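Putative glucarate dehydratase (Pseudomonas fluorescens, PDB 4IT1) probably catalyses the magnesium-dependent dehydration of D-glucarate to 5-dehydro-4-deoxy-D-glucarate, as a member of the mandelate racemase/muconate lactonizing enzyme family. Local coordinates at residues 167-172 against 213-218; 267-272 against 290-295; 272-277 against 301-306; 313-318 against 342-347; 337-342 against 363-368. One frame throughout, in Å; residues are numbered along the deposited sequence.

Contact 1. Residues 167-172 against 213-218; sequences SAYLFF and KLKAGT
Lys215 reaches past Phe171 to the hydroxyl of Tyr169, and its course can be followed atom by atom. CB lies over one face of the Phe171 ring, 4.0 Å from the ring centroid, a CH-pi contact. CG and CD then run along the ring side at CE2, with Lys215 CD 3.6 Å from Phe171 CE2. CG stands anti to the backbone N (chi1 179°), but the chain bends at chi2 (99°) and chi3 (-70°), which steers CE away from Phe171 and toward Tyr169. At the tip, Lys215 NZ donates to Tyr169 OH at 3.2 Å; weak hydrogen bonds to Asp243 and a bound tartrate place it beside a metal ligand and the tartrate, where a predicted proton acceptor would be expected.

The backbones beneath are neighbouring parallel strands of the enolase-superfamily barrel, joined through helix 193-207 in a beta-alpha-beta crossover. Leu170 is bonded through both its N and its O, as in parallel pairing: its N donates to Lys213 O at 2.8 Å, and its O receives Lys215 N at 2.7 Å in a nearly straight bond. Lys213 N donates to Ala168 O at 3.0 Å.

On the Tyr169 side of the sheet, Lys213 CG covers the tyrosine ring face, 4.0 Å from its centroid, while NZ continues to a salt bridge with Asp369. The opposite side is apolar: Leu214 CD1 meets both Leu170 CB and Phe172 CE2, the latter at 3.9 Å, and helices 193-207 and 221-234 pack over these residues.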
# COMPACT_ATOMS: atom_id res chain seq x y z
N SER A 167 -23.36 -2.48 9.45
CA SER A 167 -24.46 -1.80 10.11
C SER A 167 -25.75 -1.97 9.32
O SER A 167 -25.74 -2.46 8.18
CB SER A 167 -24.14 -0.31 10.32
OG SER A 167 -23.79 0.32 9.10
N ALA A 168 -26.85 -1.59 9.94
CA ALA A 168 -28.12 -1.50 9.25
C ALA A 168 -28.19 -0.10 8.64
O ALA A 168 -28.15 0.89 9.38
CB ALA A 168 -29.26 -1.71 10.24
N TYR A 169 -28.27 -0.03 7.31
CA TYR A 169 -28.39 1.26 6.62
C TYR A 169 -29.86 1.66 6.44
O TYR A 169 -30.55 1.15 5.55
CB TYR A 169 -27.65 1.25 5.27
CG TYR A 169 -26.87 2.54 5.00
CD1 TYR A 169 -27.44 3.80 5.28
CD2 TYR A 169 -25.58 2.51 4.48
CE1 TYR A 169 -26.73 4.97 5.06
CE2 TYR A 169 -24.87 3.69 4.24
CZ TYR A 169 -25.45 4.91 4.53
OH TYR A 169 -24.76 6.08 4.31
N LEU A 170 -30.32 2.57 7.30
CA LEU A 170 -31.70 3.03 7.32
C LEU A 170 -31.95 4.25 6.42
O LEU A 170 -31.14 5.18 6.38
CB LEU A 170 -32.11 3.43 8.74
CG LEU A 170 -31.96 2.47 9.91
CD1 LEU A 170 -32.66 3.07 11.12
CD2 LEU A 170 -32.52 1.10 9.58
N PHE A 171 -33.10 4.24 5.76
CA PHE A 171 -33.53 5.32 4.87
C PHE A 171 -34.94 5.76 5.21
O PHE A 171 -35.78 4.94 5.60
CB PHE A 171 -33.57 4.82 3.43
CG PHE A 171 -32.22 4.66 2.81
CD1 PHE A 171 -31.48 3.49 3.00
CD2 PHE A 171 -31.69 5.66 2.00
CE1 PHE A 171 -30.24 3.34 2.41
CE2 PHE A 171 -30.44 5.51 1.41
CZ PHE A 171 -29.71 4.35 1.62
N PHE A 172 -35.21 7.04 5.03
CA PHE A 172 -36.59 7.48 4.87
C PHE A 172 -37.02 7.08 3.47
O PHE A 172 -36.20 7.03 2.55
CB PHE A 172 -36.71 8.98 5.10
CG PHE A 172 -36.33 9.42 6.48
CD1 PHE A 172 -37.24 9.33 7.53
CD2 PHE A 172 -35.05 9.90 6.74
CE1 PHE A 172 -36.88 9.73 8.82
CE2 PHE A 172 -34.69 10.30 8.03
CZ PHE A 172 -35.61 10.22 9.07
N LYS A 213 -26.73 3.00 10.88
CA LYS A 213 -26.50 4.25 10.14
C LYS A 213 -27.77 4.75 9.44
O LYS A 213 -28.35 4.04 8.61
CB LYS A 213 -25.39 4.09 9.09
CG LYS A 213 -25.14 5.36 8.28
CD LYS A 213 -23.82 5.32 7.53
CE LYS A 213 -22.64 5.63 8.44
NZ LYS A 213 -21.39 5.05 7.85
N LEU A 214 -28.18 5.97 9.78
CA LEU A 214 -29.32 6.61 9.10
C LEU A 214 -28.90 7.54 7.95
O LEU A 214 -28.06 8.43 8.13
CB LEU A 214 -30.17 7.38 10.11
CG LEU A 214 -31.34 8.16 9.54
CD1 LEU A 214 -32.50 7.24 9.18
CD2 LEU A 214 -31.79 9.25 10.50
N LYS A 215 -29.50 7.33 6.77
CA LYS A 215 -29.34 8.26 5.65
C LYS A 215 -30.13 9.54 5.91
O LYS A 215 -31.36 9.53 5.90
CB LYS A 215 -29.80 7.63 4.34
CG LYS A 215 -29.69 8.56 3.13
CD LYS A 215 -28.44 8.31 2.30
CE LYS A 215 -27.16 8.72 3.02
NZ LYS A 215 -25.94 8.28 2.28
N ALA A 216 -29.42 10.64 6.14
CA ALA A 216 -30.07 11.88 6.58
C ALA A 216 -30.01 13.02 5.55
O ALA A 216 -29.88 12.77 4.34
CB ALA A 216 -29.51 12.32 7.92
N GLY A 217 -30.11 14.25 6.03
CA GLY A 217 -30.19 15.44 5.18
C GLY A 217 -31.29 15.31 4.15
O GLY A 217 -31.12 15.71 2.99
N THR A 218 -32.41 14.73 4.57
CA THR A 218 -33.53 14.49 3.68
C THR A 218 -34.80 15.13 4.23
O THR A 218 -35.53 15.80 3.50
CB THR A 218 -33.76 12.99 3.44
OG1 THR A 218 -32.52 12.37 3.07
CG2 THR A 218 -34.76 12.78 2.32
O HOH W 1 -21.62 2.08 9.17
O HOH W 2 -22.09 5.78 4.75
O HOH W 3 -33.51 8.92 4.06

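Contact 2. Residues 267-272 against 290-295; sequences YEDPTP and TNMVVT. With MG (magnesium ion), chain E.
Glu268 and Asn291 share a magnesium ion: Glu268 OE2 binds it at 2.1 Å and Asn291 OD1 at 2.2 Å, and these two bonds bring the oxygens together on the metal. The side chains cross at a slant, with carboxylate and amide planes 80° apart. Three waters and Asp243 complete six ligands.

Asp269 forms the next shell and does not touch the metal here. Its OD2 accepts Asn291 N at 2.9 Å on the syn side, and it also receives a hydrogen from a metal-bound water, so one oxygen positions two ligands. Its OD1 takes the hydroxyl of Thr290, although the 2.5 Å between Asp269 OD1 and Thr290 OG1 is so short that the exact length is doubtful. Thr290 OG1 in turn accepts from Met292 N and Val293 N, an ST turn and ST motif that hold the turn from Thr290 to Val293, with Asn291 inside it. With an alanine at Asp269, the Asn291 amide, the Thr290 hydroxyl and the metal-bound water would probably lose their common acceptor, leaving the Asn291 loop less firmly set.

Strand 266-268 and the end of strand 288-290 run side by side in the barrel; helix 274-284 packs on Asp269 through Met277, and Leu313 of strand 311-314 touches Glu268 and Asn291.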
# COMPACT_ATOMS: atom_id res chain seq x y z
N TYR A 267 -20.44 11.45 13.03
CA TYR A 267 -21.20 12.14 12.00
C TYR A 267 -20.46 12.01 10.67
O TYR A 267 -19.30 12.43 10.56
CB TYR A 267 -21.32 13.63 12.32
CG TYR A 267 -22.06 14.00 13.58
CD1 TYR A 267 -21.52 13.74 14.85
CD2 TYR A 267 -23.28 14.67 13.52
CE1 TYR A 267 -22.20 14.11 16.00
CE2 TYR A 267 -23.96 15.05 14.67
CZ TYR A 267 -23.42 14.76 15.91
OH TYR A 267 -24.11 15.14 17.04
N GLU A 268 -21.08 11.40 9.67
CA GLU A 268 -20.52 11.30 8.33
C GLU A 268 -20.96 12.48 7.46
O GLU A 268 -22.11 12.66 7.26
CB GLU A 268 -20.95 10.00 7.67
CG GLU A 268 -20.29 9.73 6.32
CD GLU A 268 -21.01 8.71 5.46
OE1 GLU A 268 -21.68 7.83 5.97
OE2 GLU A 268 -20.88 8.78 4.23
N ASP A 269 -20.02 13.26 6.96
CA ASP A 269 -20.33 14.38 6.03
C ASP A 269 -21.57 15.18 6.43
O ASP A 269 -22.53 15.25 5.67
CB ASP A 269 -20.54 13.86 4.60
CG ASP A 269 -19.30 13.26 4.02
OD1 ASP A 269 -18.23 13.89 4.14
OD2 ASP A 269 -19.38 12.14 3.46
N PRO A 270 -21.57 15.77 7.64
CA PRO A 270 -22.76 16.57 7.93
C PRO A 270 -22.81 17.89 7.15
O PRO A 270 -23.89 18.43 6.93
CB PRO A 270 -22.64 16.84 9.43
CG PRO A 270 -21.19 16.66 9.75
CD PRO A 270 -20.70 15.60 8.81
N THR A 271 -21.64 18.40 6.76
CA THR A 271 -21.50 19.73 6.17
C THR A 271 -20.52 19.67 4.98
O THR A 271 -19.55 18.92 5.02
CB THR A 271 -21.10 20.75 7.26
OG1 THR A 271 -21.43 22.08 6.84
CG2 THR A 271 -19.63 20.67 7.61
N PRO A 272 -20.77 20.45 3.91
CA PRO A 272 -19.97 20.20 2.70
C PRO A 272 -18.56 20.80 2.73
O PRO A 272 -18.31 21.77 3.44
CB PRO A 272 -20.82 20.82 1.59
CG PRO A 272 -21.57 21.93 2.27
CD PRO A 272 -21.71 21.57 3.73
N THR A 290 -16.14 10.72 6.38
CA THR A 290 -16.48 11.17 5.04
C THR A 290 -16.40 10.06 3.99
O THR A 290 -15.58 9.16 4.08
CB THR A 290 -15.55 12.32 4.57
OG1 THR A 290 -16.10 12.92 3.38
CG2 THR A 290 -14.15 11.83 4.26
N ASN A 291 -17.27 10.15 3.00
CA ASN A 291 -16.96 9.58 1.69
C ASN A 291 -17.30 10.56 0.56
O ASN A 291 -17.73 10.18 -0.53
CB ASN A 291 -17.53 8.16 1.52
CG ASN A 291 -19.05 8.09 1.60
OD1 ASN A 291 -19.75 9.09 1.79
ND2 ASN A 291 -19.56 6.88 1.45
N MET A 292 -17.08 11.84 0.85
CA MET A 292 -17.37 12.94 -0.08
C MET A 292 -16.18 13.84 -0.27
O MET A 292 -15.83 14.17 -1.41
CB MET A 292 -18.58 13.75 0.39
CG MET A 292 -19.91 13.08 0.08
SD MET A 292 -21.34 13.95 0.75
CE MET A 292 -21.57 15.25 -0.47
N VAL A 293 -15.53 14.24 0.83
CA VAL A 293 -14.39 15.15 0.74
C VAL A 293 -13.04 14.43 0.68
O VAL A 293 -12.02 15.05 0.38
CB VAL A 293 -14.43 16.24 1.82
CG1 VAL A 293 -15.70 17.05 1.69
CG2 VAL A 293 -14.30 15.63 3.22
N VAL A 294 -13.03 13.13 0.96
CA VAL A 294 -11.82 12.33 0.77
C VAL A 294 -12.23 11.08 0.01
O VAL A 294 -12.69 10.10 0.60
CB VAL A 294 -11.12 11.97 2.12
CG1 VAL A 294 -9.93 11.06 1.88
CG2 VAL A 294 -10.66 13.22 2.84
N THR A 295 -12.09 11.15 -1.32
CA THR A 295 -12.52 10.08 -2.21
C THR A 295 -11.38 9.61 -3.11
O THR A 295 -11.57 8.69 -3.90
CB THR A 295 -13.71 10.49 -3.10
OG1 THR A 295 -13.32 11.56 -3.98
CG2 THR A 295 -14.89 10.93 -2.25
MG MG E . -21.85 8.98 2.38
O HOH W 4 -21.56 11.10 2.72
O HOH W 5 -22.27 6.99 1.88
O HOH W 6 -22.47 9.50 0.50

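Contact 3. Residues 272-277 against 301-306; sequences PGLEGM and RRSVAQ
Leu274 carries the close part of this contact, inserted between Arg302 and Ser303 of helix 297-306 with one methyl group on each. CD1 rests on Arg302 CB at 3.8 Å, and CD2 meets Ser303 CB at the same 3.8 Å. The backbones come nearest at this point, with Leu274 CA 6.4 Å from Ser303 CA. CG of Leu274 is anti to its carbonyl carbon (chi1 -76°), which sends both methyls across the gap, at about a right angle to the side chain of Arg302.

These are two helices of the outer layer around the barrel, following strands 266-268 and 288-290. Gly273 is the N-cap of the first, and its O accepts Met277 N at 3.0 Å to start the helical turn. Gln306 is the last residue of the second.

The solvent side is of another kind, formed by the Gln306 amide, the exposed Glu275 and the outer part of the exposed Arg302 side chain. The extended Gln306 chain sets its amide across Leu274 and Glu275, with OE1 3.8 Å from Leu274 CB and NE2 3.6 Å from the methylene carbon Glu275 CG. No hydrogen bond crosses between the segments. A polar tie comes from just beyond, where Leu274 O accepts from Ser308 OG, while Arg301 reaches Thr334 O of the second subunit.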
# COMPACT_ATOMS: atom_id res chain seq x y z
N PRO A 272 -20.77 20.45 3.91
CA PRO A 272 -19.97 20.20 2.70
C PRO A 272 -18.56 20.80 2.73
O PRO A 272 -18.31 21.77 3.44
CB PRO A 272 -20.82 20.82 1.59
CG PRO A 272 -21.57 21.93 2.27
CD PRO A 272 -21.71 21.57 3.73
N GLY A 273 -17.64 20.19 1.97
CA GLY A 273 -16.30 20.74 1.77
C GLY A 273 -15.26 20.44 2.84
O GLY A 273 -15.58 20.33 4.03
N LEU A 274 -14.01 20.32 2.42
CA LEU A 274 -12.89 20.16 3.35
C LEU A 274 -12.84 21.25 4.43
O LEU A 274 -12.61 20.96 5.62
CB LEU A 274 -11.57 20.13 2.59
CG LEU A 274 -11.18 18.86 1.84
CD1 LEU A 274 -9.83 19.05 1.15
CD2 LEU A 274 -11.14 17.68 2.80
N GLU A 275 -13.09 22.49 4.02
CA GLU A 275 -12.99 23.63 4.94
C GLU A 275 -14.10 23.62 5.98
O GLU A 275 -13.84 23.87 7.16
CB GLU A 275 -12.97 24.96 4.17
CG GLU A 275 -11.75 25.14 3.27
CD GLU A 275 -11.95 24.65 1.83
OE1 GLU A 275 -11.27 25.20 0.93
OE2 GLU A 275 -12.77 23.73 1.58
N GLY A 276 -15.32 23.30 5.55
CA GLY A 276 -16.48 23.25 6.45
C GLY A 276 -16.37 22.12 7.46
O GLY A 276 -16.65 22.32 8.65
N MET A 277 -15.95 20.95 6.99
CA MET A 277 -15.73 19.79 7.85
C MET A 277 -14.66 20.08 8.91
O MET A 277 -14.86 19.79 10.10
CB MET A 277 -15.38 18.56 7.02
CG MET A 277 -16.54 18.04 6.17
SD MET A 277 -17.81 17.10 7.07
CE MET A 277 -16.92 15.56 7.27
N ARG A 301 -4.42 13.88 0.90
CA ARG A 301 -3.32 14.81 1.18
C ARG A 301 -3.83 16.18 1.63
O ARG A 301 -3.31 16.75 2.60
CB ARG A 301 -2.43 14.96 -0.08
CG ARG A 301 -1.24 15.92 0.05
CD ARG A 301 -0.44 16.11 -1.24
NE ARG A 301 -1.24 16.78 -2.27
CZ ARG A 301 -1.77 16.19 -3.35
NH1 ARG A 301 -1.59 14.89 -3.59
NH2 ARG A 301 -2.50 16.91 -4.20
N ARG A 302 -4.81 16.71 0.92
CA ARG A 302 -5.35 18.02 1.26
C ARG A 302 -6.13 17.96 2.58
O ARG A 302 -6.12 18.92 3.35
CB ARG A 302 -6.21 18.59 0.12
CG ARG A 302 -5.41 18.91 -1.15
CD ARG A 302 -6.19 19.78 -2.15
NE ARG A 302 -7.31 19.08 -2.78
CZ ARG A 302 -7.23 18.34 -3.89
NH1 ARG A 302 -6.08 18.16 -4.53
NH2 ARG A 302 -8.33 17.77 -4.37
N SER A 303 -6.79 16.84 2.84
CA SER A 303 -7.53 16.68 4.10
C SER A 303 -6.58 16.67 5.29
O SER A 303 -6.82 17.32 6.30
CB SER A 303 -8.36 15.40 4.12
OG SER A 303 -9.17 15.37 5.28
N VAL A 304 -5.49 15.92 5.13
CA VAL A 304 -4.52 15.74 6.19
C VAL A 304 -3.83 17.06 6.54
O VAL A 304 -3.43 17.26 7.68
CB VAL A 304 -3.50 14.64 5.79
CG1 VAL A 304 -2.13 14.89 6.41
CG2 VAL A 304 -4.04 13.27 6.17
N ALA A 305 -3.72 17.95 5.55
CA ALA A 305 -3.13 19.27 5.75
C ALA A 305 -4.04 20.19 6.57
O ALA A 305 -3.55 21.07 7.28
CB ALA A 305 -2.81 19.91 4.40
N GLN A 306 -5.35 19.99 6.46
CA GLN A 306 -6.34 20.85 7.14
C GLN A 306 -6.94 20.18 8.36
O GLN A 306 -7.68 20.82 9.10
CB GLN A 306 -7.49 21.19 6.20
CG GLN A 306 -7.16 22.13 5.06
CD GLN A 306 -8.35 22.36 4.15
OE1 GLN A 306 -8.28 22.08 2.95
NE2 GLN A 306 -9.45 22.84 4.72

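Contact 4. Residues 313-318 against 342-347; sequences LADHHY and HSNSHL
Asp315 and His342 both extend their side chains anti to the backbone N (chi1 -174° and 161°), which brings a carboxylate oxygen and a ring nitrogen together. His342 ND1 donates to Asp315 OD2 at 2.7 Å. The oxygen lies in the imidazole plane, whereas the carboxylate is turned 49° from that ring and is met on its anti side, well out of the carboxylate plane. Such a His-carboxylate pair fits the predicted role of His342 as a proton acceptor.

The other oxygen faces a second histidine. Asp315 OD1 takes His317 N at 3.1 Å, the capping bond at the N-cap of helix 316-319, and uses its syn lone pair for His317 ND1 at 2.8 Å. The far nitrogen of His317 is bonded to Ser350. Across the contact, Ser343 OG lies at the His317 ring edge, 3.2 Å from CE1, and donates to His342 O. One water joins Asp315 OD2 to Asn344 OD1 at 2.8 Å from the latter; another links His342 O with His316 N.

Replacing Asp315 by an alanine would probably leave both histidine ND1 atoms without this acceptor, freeing the His342 ring to turn and uncapping the short helix.

The pair sits where neighbouring strands 311-314 and 338-341 end; helix 348-360 packs on His316 and Ser343, and the Asn291 side chain touches His342.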
# COMPACT_ATOMS: atom_id res chain seq x y z
N LEU A 313 -14.25 6.62 5.08
CA LEU A 313 -14.98 5.45 4.59
C LEU A 313 -14.51 5.09 3.19
O LEU A 313 -14.90 5.73 2.21
CB LEU A 313 -16.50 5.70 4.62
CG LEU A 313 -17.09 6.26 5.92
CD1 LEU A 313 -18.60 6.36 5.78
CD2 LEU A 313 -16.74 5.42 7.14
N ALA A 314 -13.65 4.08 3.11
CA ALA A 314 -13.17 3.56 1.84
C ALA A 314 -14.27 2.82 1.08
O ALA A 314 -15.31 2.47 1.65
CB ALA A 314 -11.97 2.65 2.06
N ASP A 315 -14.02 2.58 -0.21
CA ASP A 315 -14.97 1.95 -1.13
C ASP A 315 -14.12 1.51 -2.30
O ASP A 315 -13.60 2.35 -3.04
CB ASP A 315 -16.03 2.96 -1.58
CG ASP A 315 -17.13 2.33 -2.44
OD1 ASP A 315 -16.84 1.44 -3.26
OD2 ASP A 315 -18.30 2.76 -2.28
N HIS A 316 -13.94 0.20 -2.45
CA HIS A 316 -12.95 -0.32 -3.38
C HIS A 316 -13.31 -0.01 -4.82
O HIS A 316 -12.44 -0.03 -5.71
CB HIS A 316 -12.76 -1.84 -3.19
CG HIS A 316 -13.91 -2.66 -3.68
ND1 HIS A 316 -15.03 -2.91 -2.91
CD2 HIS A 316 -14.12 -3.28 -4.86
CE1 HIS A 316 -15.88 -3.66 -3.60
NE2 HIS A 316 -15.35 -3.90 -4.78
N HIS A 317 -14.59 0.29 -5.05
CA HIS A 317 -15.10 0.53 -6.39
C HIS A 317 -14.47 1.76 -7.02
O HIS A 317 -14.09 1.73 -8.19
CB HIS A 317 -16.61 0.69 -6.38
CG HIS A 317 -17.33 -0.53 -5.91
ND1 HIS A 317 -18.06 -0.55 -4.74
CD2 HIS A 317 -17.45 -1.76 -6.46
CE1 HIS A 317 -18.60 -1.75 -4.59
NE2 HIS A 317 -18.25 -2.50 -5.62
N TYR A 318 -14.35 2.83 -6.25
CA TYR A 318 -13.82 4.07 -6.81
C TYR A 318 -12.43 4.44 -6.34
O TYR A 318 -11.76 5.26 -6.97
CB TYR A 318 -14.80 5.24 -6.69
CG TYR A 318 -15.17 5.66 -5.29
CD1 TYR A 318 -14.32 6.43 -4.51
CD2 TYR A 318 -16.42 5.33 -4.78
CE1 TYR A 318 -14.68 6.84 -3.24
CE2 TYR A 318 -16.80 5.74 -3.50
CZ TYR A 318 -15.92 6.48 -2.73
OH TYR A 318 -16.29 6.89 -1.47
N HIS A 342 -17.17 0.66 2.58
CA HIS A 342 -18.50 1.07 2.15
C HIS A 342 -18.79 0.55 0.74
O HIS A 342 -17.87 0.34 -0.05
CB HIS A 342 -18.64 2.60 2.19
CG HIS A 342 -19.77 3.14 1.37
ND1 HIS A 342 -19.73 3.21 -0.00
CD2 HIS A 342 -20.98 3.64 1.74
CE1 HIS A 342 -20.87 3.71 -0.45
NE2 HIS A 342 -21.64 3.98 0.58
N SER A 343 -20.07 0.31 0.46
CA SER A 343 -20.56 0.03 -0.89
C SER A 343 -22.05 0.29 -0.95
O SER A 343 -22.78 -0.02 -0.00
CB SER A 343 -20.26 -1.40 -1.33
OG SER A 343 -18.85 -1.60 -1.43
N ASN A 344 -22.49 0.90 -2.04
CA ASN A 344 -23.90 1.26 -2.21
C ASN A 344 -24.49 0.61 -3.46
O ASN A 344 -23.74 0.28 -4.38
CB ASN A 344 -24.06 2.79 -2.25
CG ASN A 344 -23.43 3.42 -3.48
OD1 ASN A 344 -22.25 3.24 -3.76
ND2 ASN A 344 -24.24 4.16 -4.23
N SER A 345 -25.81 0.44 -3.47
CA SER A 345 -26.55 -0.14 -4.61
C SER A 345 -25.75 -1.21 -5.35
O SER A 345 -25.37 -1.04 -6.51
CB SER A 345 -27.02 0.96 -5.58
OG SER A 345 -28.15 1.63 -5.05
N HIS A 346 -25.51 -2.31 -4.65
CA HIS A 346 -24.60 -3.35 -5.11
C HIS A 346 -25.19 -4.74 -4.88
O HIS A 346 -26.18 -4.91 -4.15
CB HIS A 346 -23.27 -3.24 -4.36
CG HIS A 346 -23.40 -3.50 -2.89
ND1 HIS A 346 -23.10 -4.72 -2.32
CD2 HIS A 346 -23.85 -2.71 -1.88
CE1 HIS A 346 -23.33 -4.66 -1.02
NE2 HIS A 346 -23.79 -3.46 -0.73
N LEU A 347 -24.57 -5.74 -5.50
CA LEU A 347 -24.95 -7.12 -5.29
C LEU A 347 -23.86 -7.89 -4.54
O LEU A 347 -22.86 -7.30 -4.09
CB LEU A 347 -25.28 -7.80 -6.62
CG LEU A 347 -26.47 -7.22 -7.41
CD1 LEU A 347 -26.61 -7.95 -8.73
CD2 LEU A 347 -27.78 -7.26 -6.63
O HOH W 7 -19.74 2.67 -4.83
O HOH W 8 -15.91 -1.41 -0.84

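Contact 5. Residues 337-342 against 363-368; sequences LGVSMH and NLDYAC
Asp365 bonds both backbone polar atoms of Val339: Val339 N donates to Asp365 OD2 at 2.9 Å, and Asp365 N donates to Val339 O at 3.0 Å. Both bonds are fairly straight, 161° at the hydrogen. Because CG of Asp365 is anti to the carbonyl carbon (chi1 -62°), the carboxylate folds back beside its own N, letting the two groups address one residue; OD2 uses its anti lone pair. This belongs to the closure of the enolase-superfamily barrel: strand 338-341 is bonded to strand 311-314 on one flank, and the irregular segment 363-368 runs along the other, passing on to strand 163-170 through a backbone bond between Cys368 and Ser167.

A water extends the polar end, giving hydrogens to Leu337 O and to Asp365 OD2, the latter at 2.7 Å, and accepting from Asn363 ND2. That amide nitrogen also donates to Ala329 O. Further along, Ser340 OG points at two carbonyls, 3.2 Å from Tyr366 O and 3.0 Å from Ala367 O.

Packing fills in around these bonds. Val339 CG2 lies against the Asn363 amide nitrogen. Leu364 CD1 comes to 4.0 Å from Ser340 CA and, more loosely, faces the Met341 methyl. The Tyr366 ring presents an edge to Val339 O and meets Tyr266 edge-to-face. At the Met341 end of the strand, Met341 N makes a weak hydrogen bond to Cys368 SG at 3.7 Å, and the same sulfur lies against Met341 CB at 3.5 Å.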
# COMPACT_ATOMS: atom_id res chain seq x y z
N LEU A 337 -6.03 8.27 11.26
CA LEU A 337 -7.44 8.36 10.86
C LEU A 337 -8.09 6.99 10.99
O LEU A 337 -7.45 5.97 10.71
CB LEU A 337 -7.57 8.86 9.41
CG LEU A 337 -6.85 10.14 8.98
CD1 LEU A 337 -7.11 10.41 7.50
CD2 LEU A 337 -7.25 11.36 9.82
N GLY A 338 -9.35 6.95 11.41
CA GLY A 338 -10.12 5.71 11.40
C GLY A 338 -10.45 5.29 9.98
O GLY A 338 -10.60 6.14 9.10
N VAL A 339 -10.55 3.98 9.73
CA VAL A 339 -10.99 3.46 8.44
C VAL A 339 -12.15 2.50 8.59
O VAL A 339 -12.22 1.75 9.57
CB VAL A 339 -9.92 2.67 7.67
CG1 VAL A 339 -9.92 3.08 6.21
CG2 VAL A 339 -8.55 2.85 8.30
N SER A 340 -13.04 2.52 7.61
CA SER A 340 -14.11 1.54 7.47
C SER A 340 -14.41 1.43 5.99
O SER A 340 -13.94 2.24 5.19
CB SER A 340 -15.34 1.98 8.25
OG SER A 340 -16.32 0.96 8.27
N MET A 341 -15.17 0.42 5.60
CA MET A 341 -15.41 0.16 4.19
C MET A 341 -16.87 0.47 3.87
O MET A 341 -17.71 0.57 4.77
CB MET A 341 -15.08 -1.30 3.88
CG MET A 341 -14.29 -1.51 2.61
SD MET A 341 -12.57 -1.03 2.77
CE MET A 341 -12.12 -1.81 4.32
N HIS A 342 -17.17 0.66 2.58
CA HIS A 342 -18.50 1.07 2.15
C HIS A 342 -18.79 0.55 0.74
O HIS A 342 -17.87 0.34 -0.05
CB HIS A 342 -18.64 2.60 2.19
CG HIS A 342 -19.77 3.14 1.37
ND1 HIS A 342 -19.73 3.21 -0.00
CD2 HIS A 342 -20.98 3.64 1.74
CE1 HIS A 342 -20.87 3.71 -0.45
NE2 HIS A 342 -21.64 3.98 0.58
N ASN A 363 -6.32 -2.55 10.67
CA ASN A 363 -6.98 -1.39 11.24
C ASN A 363 -8.39 -1.13 10.70
O ASN A 363 -8.65 -0.11 10.07
CB ASN A 363 -6.08 -0.15 11.18
CG ASN A 363 -5.76 0.28 9.75
OD1 ASN A 363 -5.45 -0.54 8.89
ND2 ASN A 363 -5.83 1.59 9.51
N LEU A 364 -9.29 -2.07 10.94
CA LEU A 364 -10.72 -1.89 10.67
C LEU A 364 -11.40 -1.36 11.93
O LEU A 364 -11.63 -2.10 12.89
CB LEU A 364 -11.35 -3.21 10.22
CG LEU A 364 -12.82 -3.19 9.78
CD1 LEU A 364 -13.05 -2.16 8.69
CD2 LEU A 364 -13.28 -4.57 9.30
N ASP A 365 -11.74 -0.08 11.91
CA ASP A 365 -12.11 0.64 13.13
C ASP A 365 -13.60 0.67 13.45
O ASP A 365 -13.99 0.90 14.60
CB ASP A 365 -11.55 2.06 13.08
CG ASP A 365 -10.05 2.08 13.02
OD1 ASP A 365 -9.42 1.59 13.99
OD2 ASP A 365 -9.48 2.57 12.02
N TYR A 366 -14.44 0.45 12.43
CA TYR A 366 -15.89 0.49 12.61
C TYR A 366 -16.54 -0.53 11.68
O TYR A 366 -15.91 -1.00 10.74
CB TYR A 366 -16.46 1.88 12.30
CG TYR A 366 -15.87 3.01 13.11
CD1 TYR A 366 -14.71 3.68 12.70
CD2 TYR A 366 -16.50 3.44 14.28
CE1 TYR A 366 -14.18 4.72 13.44
CE2 TYR A 366 -15.97 4.48 15.04
CZ TYR A 366 -14.81 5.12 14.61
OH TYR A 366 -14.30 6.15 15.36
N ALA A 367 -17.80 -0.85 11.97
CA ALA A 367 -18.60 -1.72 11.10
C ALA A 367 -18.75 -1.07 9.73
O ALA A 367 -18.88 0.15 9.61
CB ALA A 367 -19.97 -1.97 11.72
N CYS A 368 -18.75 -1.91 8.70
CA CYS A 368 -18.81 -1.46 7.32
C CYS A 368 -20.23 -1.09 6.88
O CYS A 368 -21.20 -1.30 7.63
CB CYS A 368 -18.21 -2.51 6.41
SG CYS A 368 -16.47 -2.82 6.75
O HOH W 9 -7.12 3.54 11.26

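Overall arrangement
Contacts 1, 2, 4 and 5 all draw on one sheet; the first three of these are buried, contact 5 partly, and contact 3 is a surface contact of two outer helices. Contacts 1, 2 and 4 place polar groups around the metal site: Lys215 at a strand end in contact 1, magnesium ligands in contact 2, a histidine-carboxylate network in contact 4. Contacts 4 and 5 share His342 and hold adjacent strands, joined by Ala314 N and Ser340 O at 2.8 Å. Contacts 1 and 5 adjoin, consistent with barrel closure. Contact 3 shares Pro272 with contact 2, their centres about 9 Å apart, yet relies on van der Waals packing of one leucine against aliphatic and amide parts of polar side chains.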